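Local coordinates for protein beta-galactosidase (Bacillus circulans subsp. alkalophilus, PDB 3TTY) that hydrolyses terminal beta-D-galactose residues from beta-galactosides, as a glycoside hydrolase built on a TIM barrel that binds galactose, at residues A40-F45 and E67-E72; R30-A35 and A360-V365; T60-I65 and G130-R135. One frame throughout, in Å; residues are numbered along the deposited sequence.

Contact 1: residues A40-F45 and E67-E72; sequences ATVNVF and ERLTKE
E72 OE2 is gripped by both terminal nitrogens of R68 at the C-terminal end of helix 60-71, on the side facing helix 22-35, while another side of the helix sends L69 down onto A40 and V42 of the barrel strand. The shorter of the two bonds, R68 NH1 to E72 OE2 at 2.7 Å, is nearly straight, with an N-H...O angle of 163°. It uses the anti lone pair of the carboxylate oxygen and lies in the guanidinium plane; the second, from R68 NH2, is weak. K71 CE lies over one face of the guanidinium, while R68 NE is engaged by E26 and E72 OE1 accepts from N33 ND2, so that arginine and glutamate are both tied to helix 22-35.

The meeting with the strand is made by apolar side chains. L69 CD1 makes the closest approach: it stands 4.1 Å from A40 CB and equally far from V42 CG1, bridging two residues that both point at the helix. V42 and L69 meet tip to tip, because V42 CG1 lies opposite its own carbonyl carbon (chi1 -53°) and is thereby offered to the leucine. These few methyl contacts bury 82 Å² in all.

Beyond the strand's end, F45 touches the bound galactose, and the side chain of V42 is about 12 Å from the sugar. L69 also packs on L76 of strand 75-79 and on M29 of helix 22-35. Strand 39-42 pairs with strand 75-79 through A40 and V42, and helix 60-71 lies between them in sequence, forming one beta-alpha-beta crossover of the barrel with helix 22-35 as its neighbour.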
# COMPACT_ATOMS: atom_id res chain seq x y z
N ALA A 40 37.64 -17.15 -8.81
CA ALA A 40 36.44 -17.72 -8.21
C ALA A 40 36.26 -17.14 -6.82
O ALA A 40 37.22 -17.05 -6.05
CB ALA A 40 36.54 -19.26 -8.15
N THR A 41 35.04 -16.72 -6.52
CA THR A 41 34.68 -16.22 -5.20
C THR A 41 33.91 -17.33 -4.51
O THR A 41 32.76 -17.58 -4.82
CB THR A 41 33.77 -14.96 -5.30
OG1 THR A 41 34.46 -13.91 -5.97
CG2 THR A 41 33.33 -14.49 -3.91
N VAL A 42 34.55 -18.01 -3.57
CA VAL A 42 33.98 -19.23 -3.02
C VAL A 42 33.70 -19.11 -1.53
O VAL A 42 34.18 -18.18 -0.87
CB VAL A 42 34.92 -20.42 -3.25
CG1 VAL A 42 35.29 -20.52 -4.73
CG2 VAL A 42 36.17 -20.26 -2.39
N ASN A 43 32.90 -20.04 -1.02
CA ASN A 43 32.57 -20.11 0.41
C ASN A 43 31.79 -18.91 0.96
O ASN A 43 31.94 -18.57 2.15
CB ASN A 43 33.84 -20.29 1.23
CG ASN A 43 33.56 -20.77 2.64
OD1 ASN A 43 32.82 -21.75 2.85
ND2 ASN A 43 34.14 -20.08 3.62
N VAL A 44 30.98 -18.27 0.13
CA VAL A 44 30.21 -17.11 0.61
C VAL A 44 29.09 -17.55 1.55
O VAL A 44 28.78 -16.86 2.52
CB VAL A 44 29.60 -16.29 -0.53
CG1 VAL A 44 28.86 -15.07 0.02
CG2 VAL A 44 30.67 -15.85 -1.51
N PHE A 45 28.51 -18.71 1.29
CA PHE A 45 27.30 -19.11 2.00
C PHE A 45 27.33 -20.53 2.52
O PHE A 45 26.44 -21.33 2.23
CB PHE A 45 26.06 -18.90 1.12
CG PHE A 45 25.68 -17.44 0.94
CD1 PHE A 45 25.30 -16.67 2.03
CD2 PHE A 45 25.67 -16.85 -0.31
CE1 PHE A 45 24.93 -15.33 1.88
CE2 PHE A 45 25.31 -15.51 -0.48
CZ PHE A 45 24.94 -14.75 0.62
N GLU A 67 41.85 -26.83 -3.91
CA GLU A 67 42.88 -27.60 -4.59
C GLU A 67 42.53 -27.75 -6.07
O GLU A 67 43.36 -27.48 -6.93
CB GLU A 67 43.06 -28.96 -3.92
CG GLU A 67 44.25 -29.77 -4.42
CD GLU A 67 45.57 -29.01 -4.34
OE1 GLU A 67 45.67 -28.06 -3.52
OE2 GLU A 67 46.50 -29.35 -5.11
N ARG A 68 41.29 -28.14 -6.35
CA ARG A 68 40.88 -28.34 -7.74
C ARG A 68 41.06 -27.11 -8.61
O ARG A 68 41.55 -27.20 -9.73
CB ARG A 68 39.42 -28.82 -7.82
CG ARG A 68 39.00 -29.14 -9.27
CD ARG A 68 39.85 -30.29 -9.82
NE ARG A 68 39.63 -30.56 -11.25
CZ ARG A 68 40.27 -29.94 -12.24
NH1 ARG A 68 41.18 -29.00 -11.99
NH2 ARG A 68 40.01 -30.27 -13.50
N LEU A 69 40.65 -25.96 -8.08
CA LEU A 69 40.81 -24.68 -8.77
C LEU A 69 42.28 -24.31 -8.93
O LEU A 69 42.70 -23.76 -9.96
CB LEU A 69 40.09 -23.58 -7.99
CG LEU A 69 38.55 -23.63 -8.00
CD1 LEU A 69 38.01 -22.81 -6.85
CD2 LEU A 69 38.02 -23.13 -9.33
N THR A 70 43.07 -24.57 -7.89
CA THR A 70 44.49 -24.29 -7.94
C THR A 70 45.14 -25.07 -9.09
O THR A 70 46.05 -24.57 -9.74
CB THR A 70 45.16 -24.64 -6.59
OG1 THR A 70 44.64 -23.76 -5.58
CG2 THR A 70 46.67 -24.45 -6.67
N LYS A 71 44.65 -26.29 -9.33
CA LYS A 71 45.12 -27.10 -10.45
C LYS A 71 44.94 -26.38 -11.79
O LYS A 71 45.79 -26.50 -12.68
CB LYS A 71 44.42 -28.46 -10.44
CG LYS A 71 45.21 -29.58 -11.07
CD LYS A 71 44.75 -30.95 -10.57
CE LYS A 71 43.29 -31.24 -10.94
NZ LYS A 71 42.78 -32.53 -10.35
N GLU A 72 43.85 -25.63 -11.93
CA GLU A 72 43.62 -24.83 -13.13
C GLU A 72 44.26 -23.45 -13.04
O GLU A 72 44.06 -22.62 -13.91
CB GLU A 72 42.12 -24.64 -13.37
CG GLU A 72 41.36 -25.92 -13.52
CD GLU A 72 41.98 -26.80 -14.57
OE1 GLU A 72 42.33 -26.27 -15.64
OE2 GLU A 72 42.14 -28.00 -14.31

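Contact 2: residues R30-A35 and A360-V365; sequences RMFNLA and AVIEHV
I362 CD1 fits against two successive residues of helix 22-35, lying 3.8 Å from M31 CB and also 3.8 Å from F32 CE1. The methionine and isoleucine cross obliquely along much of their length: M31 SD passes 4.0 Å from I362 CG1, and the bend at the last torsion of M31 (chi3 -87°) folds its CE back over the isoleucine, close to both CD1 and CG2. F32 meets I362 at about a right angle. Cut back to an alanine, M31 would lose its SD and CE, which would probably open a gap beside I362 CG1 and CG2 and leave the isoleucine freer to turn.

In the next shell, F373 of helix 371-386 packs on M31, A35 and V361, and Y15 meets the F32 ring edge-to-face. The loop is braced by A360 N to E363 OE1 at 3.2 Å, the donor coming from above the carboxylate plane; R349 makes a salt bridge to the same oxygen. I362 is fixed through its backbone by L347 and R349.

This loop after the last barrel strand carries E355 and H358 of the galactose pocket, and the contact joins it to the helix after the first, the seam where a TIM barrel closes.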
# COMPACT_ATOMS: atom_id res chain seq x y z
N ARG A 30 36.41 -27.06 -17.12
CA ARG A 30 36.52 -27.12 -18.57
C ARG A 30 35.91 -25.86 -19.19
O ARG A 30 36.53 -25.21 -20.03
CB ARG A 30 35.87 -28.39 -19.15
CG ARG A 30 35.97 -28.50 -20.67
CD ARG A 30 35.23 -29.72 -21.26
NE ARG A 30 33.77 -29.56 -21.16
CZ ARG A 30 33.05 -28.81 -21.98
NH1 ARG A 30 33.63 -28.16 -22.98
NH2 ARG A 30 31.74 -28.72 -21.81
N MET A 31 34.69 -25.52 -18.78
CA MET A 31 34.02 -24.33 -19.30
C MET A 31 34.66 -23.00 -18.85
O MET A 31 34.70 -22.04 -19.62
CB MET A 31 32.50 -24.37 -19.02
CG MET A 31 31.76 -25.36 -19.95
SD MET A 31 29.97 -25.60 -19.73
CE MET A 31 29.95 -26.87 -18.47
N PHE A 32 35.17 -22.96 -17.62
CA PHE A 32 35.86 -21.76 -17.13
C PHE A 32 37.08 -21.47 -18.01
O PHE A 32 37.37 -20.32 -18.32
CB PHE A 32 36.27 -21.88 -15.64
CG PHE A 32 35.09 -21.94 -14.67
CD1 PHE A 32 33.80 -21.68 -15.10
CD2 PHE A 32 35.30 -22.25 -13.33
CE1 PHE A 32 32.72 -21.75 -14.22
CE2 PHE A 32 34.23 -22.32 -12.44
CZ PHE A 32 32.94 -22.06 -12.88
N ASN A 33 37.80 -22.51 -18.41
CA ASN A 33 38.94 -22.32 -19.30
C ASN A 33 38.52 -21.83 -20.68
O ASN A 33 39.15 -20.94 -21.23
CB ASN A 33 39.79 -23.60 -19.38
CG ASN A 33 40.55 -23.87 -18.08
OD1 ASN A 33 41.17 -22.97 -17.50
ND2 ASN A 33 40.50 -25.12 -17.61
N LEU A 34 37.45 -22.40 -21.23
CA LEU A 34 36.88 -21.92 -22.48
C LEU A 34 36.53 -20.44 -22.42
O LEU A 34 36.71 -19.71 -23.40
CB LEU A 34 35.63 -22.70 -22.85
CG LEU A 34 35.83 -24.16 -23.24
CD1 LEU A 34 34.51 -24.78 -23.70
CD2 LEU A 34 36.89 -24.26 -24.34
N ALA A 35 36.02 -19.99 -21.27
CA ALA A 35 35.53 -18.62 -21.15
C ALA A 35 36.60 -17.63 -20.65
O ALA A 35 36.33 -16.43 -20.56
CB ALA A 35 34.29 -18.56 -20.26
N ALA A 360 23.61 -16.95 -14.98
CA ALA A 360 24.96 -17.42 -14.66
C ALA A 360 25.71 -17.68 -15.96
O ALA A 360 25.12 -17.72 -17.03
CB ALA A 360 24.91 -18.68 -13.82
N VAL A 361 27.03 -17.84 -15.86
CA VAL A 361 27.82 -18.17 -17.03
C VAL A 361 27.43 -19.54 -17.58
O VAL A 361 27.20 -19.70 -18.77
CB VAL A 361 29.31 -18.12 -16.71
CG1 VAL A 361 30.12 -18.64 -17.89
CG2 VAL A 361 29.70 -16.68 -16.35
N ILE A 362 27.34 -20.53 -16.68
CA ILE A 362 26.83 -21.85 -17.03
C ILE A 362 25.41 -22.02 -16.47
O ILE A 362 25.18 -21.85 -15.26
CB ILE A 362 27.71 -22.96 -16.45
CG1 ILE A 362 29.15 -22.80 -16.93
CG2 ILE A 362 27.14 -24.33 -16.81
CD1 ILE A 362 30.12 -23.67 -16.15
N GLU A 363 24.46 -22.37 -17.33
CA GLU A 363 23.07 -22.31 -16.92
C GLU A 363 22.41 -23.69 -16.88
O GLU A 363 23.11 -24.69 -16.80
CB GLU A 363 22.33 -21.23 -17.71
CG GLU A 363 22.96 -19.86 -17.39
CD GLU A 363 22.29 -18.66 -18.04
OE1 GLU A 363 21.69 -17.83 -17.32
OE2 GLU A 363 22.41 -18.50 -19.28
N HIS A 364 21.08 -23.75 -16.85
CA HIS A 364 20.42 -25.02 -16.56
C HIS A 364 20.64 -26.07 -17.65
O HIS A 364 20.63 -27.26 -17.35
CB HIS A 364 18.92 -24.83 -16.25
CG HIS A 364 18.67 -24.07 -14.98
ND1 HIS A 364 17.64 -23.16 -14.85
CD2 HIS A 364 19.32 -24.08 -13.79
CE1 HIS A 364 17.67 -22.64 -13.63
NE2 HIS A 364 18.68 -23.19 -12.97
N VAL A 365 20.85 -25.64 -18.89
CA VAL A 365 21.20 -26.56 -19.97
C VAL A 365 22.51 -27.28 -19.68
O VAL A 365 22.73 -28.38 -20.17
CB VAL A 365 21.44 -25.84 -21.31
CG1 VAL A 365 21.07 -26.79 -22.46
CG2 VAL A 365 20.66 -24.55 -21.37

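Contact 3: residues T60-I65 and G130-R135; sequences TWLDDI and GKLAER
With its CG swung opposite the backbone N (chi1 -173°) and its chain extended as far as NE, R135 reaches straight across from helix 119-135 to D63, whose carboxylate leaves helix 60-71 anti to its own carbonyl carbon and is carried toward the arginine. The span is considerable, since the CA atoms of D63 and R135 are 9.4 Å apart. The two groups engage side-on. R135 NE donates to D63 OD1 at 3.0 Å, and R135 NH2 donates to D63 OD2 at 2.7 Å, the latter almost straight at 175°. Both oxygens use their syn lone pairs, and the carboxylate and guanidinium planes differ by 13°, so the paired bonds hold the groups nearly coplanar and fix the rotation of each. D63 OD1 is also bonded to the hydroxyl OH of Y136, which follows helix 119-135 and gives the carboxylate a second hold.

The helices follow the second and third strands of the TIM barrel, and they lie next to one another in its outer layer. Between them a buried leucine contact lies beside the more exposed salt bridge. In it L62 CD2 and L132 CD2 meet at 3.8 Å, the two side chains crossing at about a right angle. The CG of L62 also lies opposite its backbone N, which sends the leucine out toward the other helix, while its CB rests over the centre of the W61 ring.

F59, just before helix 60-71, touches both L132 and R135, and Y136 packs on L62. On the far flank of helix 119-135, A133 packs on L240 and W243 of helix 215-243.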
# COMPACT_ATOMS: atom_id res chain seq x y z
N THR A 60 37.30 -29.96 5.12
CA THR A 60 37.81 -30.91 4.12
C THR A 60 37.18 -30.70 2.75
O THR A 60 37.86 -30.79 1.73
CB THR A 60 37.70 -32.38 4.59
OG1 THR A 60 36.32 -32.75 4.71
CG2 THR A 60 38.40 -32.57 5.93
N TRP A 61 35.88 -30.40 2.73
CA TRP A 61 35.15 -30.16 1.49
C TRP A 61 35.74 -28.95 0.78
O TRP A 61 35.90 -28.93 -0.45
CB TRP A 61 33.65 -29.91 1.78
CG TRP A 61 33.41 -28.63 2.54
CD1 TRP A 61 33.50 -28.46 3.89
CD2 TRP A 61 33.08 -27.35 1.99
NE1 TRP A 61 33.24 -27.15 4.21
CE2 TRP A 61 32.98 -26.45 3.06
CE3 TRP A 61 32.86 -26.88 0.69
CZ2 TRP A 61 32.66 -25.10 2.88
CZ3 TRP A 61 32.53 -25.55 0.51
CH2 TRP A 61 32.44 -24.67 1.60
N LEU A 62 36.06 -27.93 1.56
CA LEU A 62 36.60 -26.69 1.01
C LEU A 62 38.04 -26.86 0.53
O LEU A 62 38.42 -26.31 -0.50
CB LEU A 62 36.51 -25.58 2.07
CG LEU A 62 37.03 -24.22 1.64
CD1 LEU A 62 36.25 -23.77 0.43
CD2 LEU A 62 36.92 -23.23 2.79
N ASP A 63 38.85 -27.62 1.28
CA ASP A 63 40.20 -27.98 0.81
C ASP A 63 40.15 -28.47 -0.63
O ASP A 63 40.95 -28.05 -1.46
CB ASP A 63 40.81 -29.09 1.68
CG ASP A 63 41.13 -28.65 3.09
OD1 ASP A 63 40.99 -27.45 3.39
OD2 ASP A 63 41.52 -29.51 3.90
N ASP A 64 39.21 -29.37 -0.92
CA ASP A 64 39.12 -29.99 -2.23
C ASP A 64 38.76 -29.02 -3.32
O ASP A 64 39.33 -29.06 -4.42
CB ASP A 64 38.11 -31.12 -2.22
CG ASP A 64 38.75 -32.44 -1.88
OD1 ASP A 64 39.81 -32.44 -1.20
OD2 ASP A 64 38.19 -33.48 -2.31
N ILE A 65 37.80 -28.15 -3.02
CA ILE A 65 37.41 -27.11 -3.95
C ILE A 65 38.60 -26.22 -4.29
O ILE A 65 38.86 -25.92 -5.46
CB ILE A 65 36.25 -26.29 -3.39
CG1 ILE A 65 34.97 -27.11 -3.51
CG2 ILE A 65 36.11 -24.97 -4.13
CD1 ILE A 65 33.90 -26.71 -2.51
N GLY A 130 38.91 -16.43 11.64
CA GLY A 130 40.21 -16.81 12.16
C GLY A 130 40.68 -18.17 11.67
O GLY A 130 41.78 -18.30 11.17
N LYS A 131 39.83 -19.18 11.82
CA LYS A 131 40.19 -20.53 11.43
C LYS A 131 40.44 -20.66 9.94
O LYS A 131 41.32 -21.40 9.52
CB LYS A 131 39.12 -21.53 11.86
CG LYS A 131 39.10 -21.83 13.37
CD LYS A 131 37.99 -22.80 13.72
CE LYS A 131 38.09 -23.26 15.17
NZ LYS A 131 39.36 -23.99 15.43
N LEU A 132 39.67 -19.94 9.13
CA LEU A 132 39.88 -19.98 7.68
C LEU A 132 41.25 -19.39 7.32
O LEU A 132 41.99 -19.97 6.51
CB LEU A 132 38.78 -19.21 6.94
CG LEU A 132 37.40 -19.86 6.84
CD1 LEU A 132 36.34 -18.82 6.54
CD2 LEU A 132 37.37 -20.98 5.79
N ALA A 133 41.59 -18.24 7.90
CA ALA A 133 42.84 -17.58 7.55
C ALA A 133 44.01 -18.41 8.05
O ALA A 133 45.02 -18.56 7.37
CB ALA A 133 42.89 -16.15 8.10
N GLU A 134 43.87 -18.96 9.25
CA GLU A 134 44.91 -19.83 9.78
C GLU A 134 45.11 -21.05 8.88
O GLU A 134 46.24 -21.40 8.54
CB GLU A 134 44.57 -20.26 11.21
CG GLU A 134 45.46 -21.40 11.74
CD GLU A 134 45.09 -21.82 13.16
OE1 GLU A 134 46.00 -21.90 14.01
OE2 GLU A 134 43.88 -22.07 13.42
N ARG A 135 44.02 -21.71 8.51
CA ARG A 135 44.13 -22.94 7.72
C ARG A 135 44.78 -22.67 6.37
O ARG A 135 45.57 -23.49 5.88
CB ARG A 135 42.76 -23.60 7.52
CG ARG A 135 42.83 -24.96 6.84
CD ARG A 135 41.46 -25.59 6.72
NE ARG A 135 41.51 -26.97 6.26
CZ ARG A 135 41.63 -28.01 7.08
NH1 ARG A 135 41.73 -27.82 8.39
NH2 ARG A 135 41.66 -29.24 6.60

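In the fold
All three contacts lie in the TIM-barrel part of the chain, on the same side of its centre. Contacts 1 and 3 share helix 60-71, their centres about 11 Å apart; N43, just past strand 39-42, packs on W61, L62 and L132, and their segments alternate along the chain. The centres of contacts 1 and 2 are about 15 Å apart, and the two meet through the probable bond from N33 ND2 to E72 OE1. Contacts 2 and 3 do not touch, their nearest atoms being about 9 Å apart. Contact 2 encloses the others in sequence, so it brings the two ends of the barrel region together, while contact 1 fastens helix 60-71 to the barrel sheet and contact 3 joins it to the next helix of the shell.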